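Local structure of proline iminopeptidase-related protein (Thermus thermophilus, 2YYS) at residues P132-R137 with D229-P234. The protein is of unknown function but is probably a hydrolase, perhaps one that acts on peptides. Sequence-based numbering, arbitrary orientation.
Sequences PWLAAR and DGTSYP
Trp133 reaches from helix 131-141 to the loop 229-234 with the six-membered end of its indole, and it has more surface buried by the contact than any other residue of the two segments. Its CG lies anti to the backbone N (chi1 178°), which carries the ring outward to the loop backbone. The edge of the ring meets Thr231 O, Tyr233 O and Pro234 CD, with Trp133 CZ3 3.6 Å from Thr231 O. Trp133 CZ2 is 4.0 Å from Pro234 CD. One face is occupied from within the helix, where Arg137 CG sits 3.7 Å above the plane of the Trp133 indole, over its centre. An alanine in place of Trp133 would probably open a gap against the loop backbone and leave this part of Arg137 without its aromatic support. Leu134 adds a second apolar contact, its CD1 resting 3.8 Å from Thr231 CA, with the two side chains alongside each other. The other end of Thr231 is polar: its OG1 meets Asp229 OD1 at 2.6 Å, on the syn side of the carboxylate, and also bonds Trp128. Thr231 N binds the same oxygen from above that plane, closing an Asx turn, while OD2 of Asp229 bonds His255. Position after strand 221-226 and pairing with His255 are consistent with the acid-histidine pair of the alpha/beta-hydrolase fold; on the loop carrying this acid packs a helix of what is probably the cap, in the largely helical insertion between strands 119-125 and 221-226.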
ATOM      1  N   PRO A 132     -11.523  -2.218 -11.300  1.00 17.91           N
ATOM      2  CA  PRO A 132     -11.938  -2.641 -12.642  1.00 18.12           C
ATOM      3  C   PRO A 132     -10.796  -2.627 -13.649  1.00 17.63           C
ATOM      4  O   PRO A 132     -10.724  -3.526 -14.455  1.00 17.40           O
ATOM      5  CB  PRO A 132     -13.028  -1.628 -13.019  1.00 18.34           C
ATOM      6  CG  PRO A 132     -13.651  -1.287 -11.692  1.00 18.36           C
ATOM      7  CD  PRO A 132     -12.448  -1.222 -10.738  1.00 17.90           C
ATOM      8  N   TRP A 133      -9.930  -1.624 -13.598  1.00 17.94           N
ATOM      9  CA  TRP A 133      -8.756  -1.568 -14.478  1.00 17.93           C
ATOM     10  C   TRP A 133      -7.816  -2.750 -14.209  1.00 18.19           C
ATOM     11  O   TRP A 133      -7.356  -3.410 -15.135  1.00 17.80           O
ATOM     12  CB  TRP A 133      -8.004  -0.239 -14.296  1.00 17.95           C
ATOM     13  CG  TRP A 133      -6.763  -0.135 -15.119  1.00 17.19           C
ATOM     14  CD1 TRP A 133      -6.678   0.208 -16.444  1.00 16.82           C
ATOM     15  CD2 TRP A 133      -5.420  -0.402 -14.687  1.00 15.99           C
ATOM     16  NE1 TRP A 133      -5.365   0.177 -16.858  1.00 16.16           N
ATOM     17  CE2 TRP A 133      -4.572  -0.198 -15.803  1.00 15.57           C
ATOM     18  CE3 TRP A 133      -4.842  -0.783 -13.461  1.00 16.42           C
ATOM     19  CZ2 TRP A 133      -3.185  -0.365 -15.731  1.00 14.51           C
ATOM     20  CZ3 TRP A 133      -3.462  -0.953 -13.390  1.00 14.99           C
ATOM     21  CH2 TRP A 133      -2.648  -0.741 -14.523  1.00 14.53           C
ATOM     22  N   LEU A 134      -7.540  -3.018 -12.936  1.00 18.71           N
ATOM     23  CA  LEU A 134      -6.681  -4.141 -12.562  1.00 18.84           C
ATOM     24  C   LEU A 134      -7.254  -5.469 -13.026  1.00 19.01           C
ATOM     25  O   LEU A 134      -6.512  -6.356 -13.459  1.00 18.52           O
ATOM     26  CB  LEU A 134      -6.450  -4.162 -11.048  1.00 18.81           C
ATOM     27  CG  LEU A 134      -5.531  -5.240 -10.463  1.00 18.56           C
ATOM     28  CD1 LEU A 134      -4.185  -5.303 -11.187  1.00 18.63           C
ATOM     29  CD2 LEU A 134      -5.308  -5.007  -8.975  1.00 18.04           C
ATOM     30  N   ALA A 135      -8.579  -5.601 -12.949  1.00 19.36           N
ATOM     31  CA  ALA A 135      -9.252  -6.827 -13.374  1.00 19.35           C
ATOM     32  C   ALA A 135      -9.125  -7.015 -14.891  1.00 19.17           C
ATOM     33  O   ALA A 135      -8.913  -8.113 -15.373  1.00 19.89           O
ATOM     34  CB  ALA A 135     -10.719  -6.804 -12.951  1.00 19.56           C
ATOM     35  N   ALA A 136      -9.264  -5.932 -15.635  1.00 19.11           N
ATOM     36  CA  ALA A 136      -9.008  -5.943 -17.066  1.00 19.29           C
ATOM     37  C   ALA A 136      -7.574  -6.401 -17.354  1.00 19.21           C
ATOM     38  O   ALA A 136      -7.363  -7.182 -18.265  1.00 18.89           O
ATOM     39  CB  ALA A 136      -9.262  -4.562 -17.670  1.00 18.85           C
ATOM     40  N   ARG A 137      -6.605  -5.942 -16.558  1.00 19.28           N
ATOM     41  CA  ARG A 137      -5.202  -6.327 -16.756  1.00 19.48           C
ATOM     42  C   ARG A 137      -4.940  -7.802 -16.473  1.00 20.03           C
ATOM     43  O   ARG A 137      -4.126  -8.418 -17.149  1.00 19.96           O
ATOM     44  CB  ARG A 137      -4.249  -5.481 -15.911  1.00 19.58           C
ATOM     45  CG  ARG A 137      -4.375  -3.989 -16.120  1.00 19.25           C
ATOM     46  CD  ARG A 137      -3.720  -3.456 -17.369  1.00 19.04           C
ATOM     47  NE  ARG A 137      -4.412  -3.790 -18.607  1.00 19.61           N
ATOM     48  CZ  ARG A 137      -5.591  -3.305 -18.990  1.00 20.40           C
ATOM     49  NH1 ARG A 137      -6.281  -2.483 -18.206  1.00 21.34           N
ATOM     50  NH2 ARG A 137      -6.090  -3.657 -20.173  1.00 19.83           N
ATOM     51  N   ASP A 229       5.482  -2.605 -13.407  1.00 17.72           N
ATOM     52  CA  ASP A 229       4.480  -3.038 -12.436  1.00 16.96           C
ATOM     53  C   ASP A 229       3.134  -3.042 -13.149  1.00 17.34           C
ATOM     54  O   ASP A 229       2.474  -2.007 -13.259  1.00 16.95           O
ATOM     55  CB  ASP A 229       4.474  -2.087 -11.246  1.00 17.19           C
ATOM     56  CG  ASP A 229       3.508  -2.496 -10.153  1.00 16.52           C
ATOM     57  OD1 ASP A 229       2.790  -3.502 -10.318  1.00 15.47           O
ATOM     58  OD2 ASP A 229       3.397  -1.843  -9.098  1.00 16.22           O
ATOM     59  N   GLY A 230       2.757  -4.204 -13.676  1.00 17.28           N
ATOM     60  CA  GLY A 230       1.486  -4.366 -14.352  1.00 17.35           C
ATOM     61  C   GLY A 230       0.245  -4.273 -13.468  1.00 17.20           C
ATOM     62  O   GLY A 230      -0.859  -4.319 -14.005  1.00 17.83           O
ATOM     63  N   THR A 231       0.414  -4.160 -12.146  1.00 17.05           N
ATOM     64  CA  THR A 231      -0.703  -3.906 -11.231  1.00 16.61           C
ATOM     65  C   THR A 231      -0.964  -2.432 -10.950  1.00 16.87           C
ATOM     66  O   THR A 231      -1.965  -2.103 -10.316  1.00 17.52           O
ATOM     67  CB  THR A 231      -0.509  -4.608  -9.867  1.00 16.59           C
ATOM     68  OG1 THR A 231       0.530  -3.970  -9.112  1.00 14.76           O
ATOM     69  CG2 THR A 231      -0.069  -6.043 -10.022  1.00 17.03           C
ATOM     70  N   SER A 232      -0.077  -1.550 -11.402  1.00 16.89           N
ATOM     71  CA  SER A 232      -0.153  -0.123 -11.078  1.00 16.73           C
ATOM     72  C   SER A 232       0.101   0.811 -12.265  1.00 16.83           C
ATOM     73  O   SER A 232      -0.565   1.823 -12.382  1.00 16.44           O
ATOM     74  CB  SER A 232       0.863   0.218  -9.982  1.00 16.72           C
ATOM     75  OG  SER A 232       0.689   1.543  -9.505  1.00 16.33           O
ATOM     76  N   TYR A 233       1.087   0.486 -13.105  1.00 16.88           N
ATOM     77  CA  TYR A 233       1.498   1.331 -14.228  1.00 17.14           C
ATOM     78  C   TYR A 233       0.969   0.746 -15.538  1.00 17.45           C
ATOM     79  O   TYR A 233       1.024  -0.477 -15.720  1.00 18.26           O
ATOM     80  CB  TYR A 233       3.039   1.462 -14.283  1.00 17.13           C
ATOM     81  CG  TYR A 233       3.486   2.578 -15.201  1.00 17.53           C
ATOM     82  CD1 TYR A 233       3.447   3.898 -14.778  1.00 18.34           C
ATOM     83  CD2 TYR A 233       3.871   2.322 -16.514  1.00 18.08           C
ATOM     84  CE1 TYR A 233       3.792   4.935 -15.630  1.00 18.83           C
ATOM     85  CE2 TYR A 233       4.234   3.362 -17.373  1.00 18.88           C
ATOM     86  CZ  TYR A 233       4.183   4.663 -16.919  1.00 19.26           C
ATOM     87  OH  TYR A 233       4.517   5.708 -17.740  1.00 20.17           O
ATOM     88  N   PRO A 234       0.495   1.565 -16.482  1.00 17.27           N
ATOM     89  CA  PRO A 234       0.521   3.036 -16.450  1.00 17.25           C
ATOM     90  C   PRO A 234      -0.643   3.773 -15.773  1.00 17.42           C
ATOM     91  O   PRO A 234      -0.655   4.997 -15.871  1.00 16.61           O
ATOM     92  CB  PRO A 234       0.524   3.401 -17.945  1.00 17.05           C
ATOM     93  CG  PRO A 234      -0.248   2.297 -18.610  1.00 16.82           C
ATOM     94  CD  PRO A 234      -0.052   1.064 -17.757  1.00 17.14           C
TER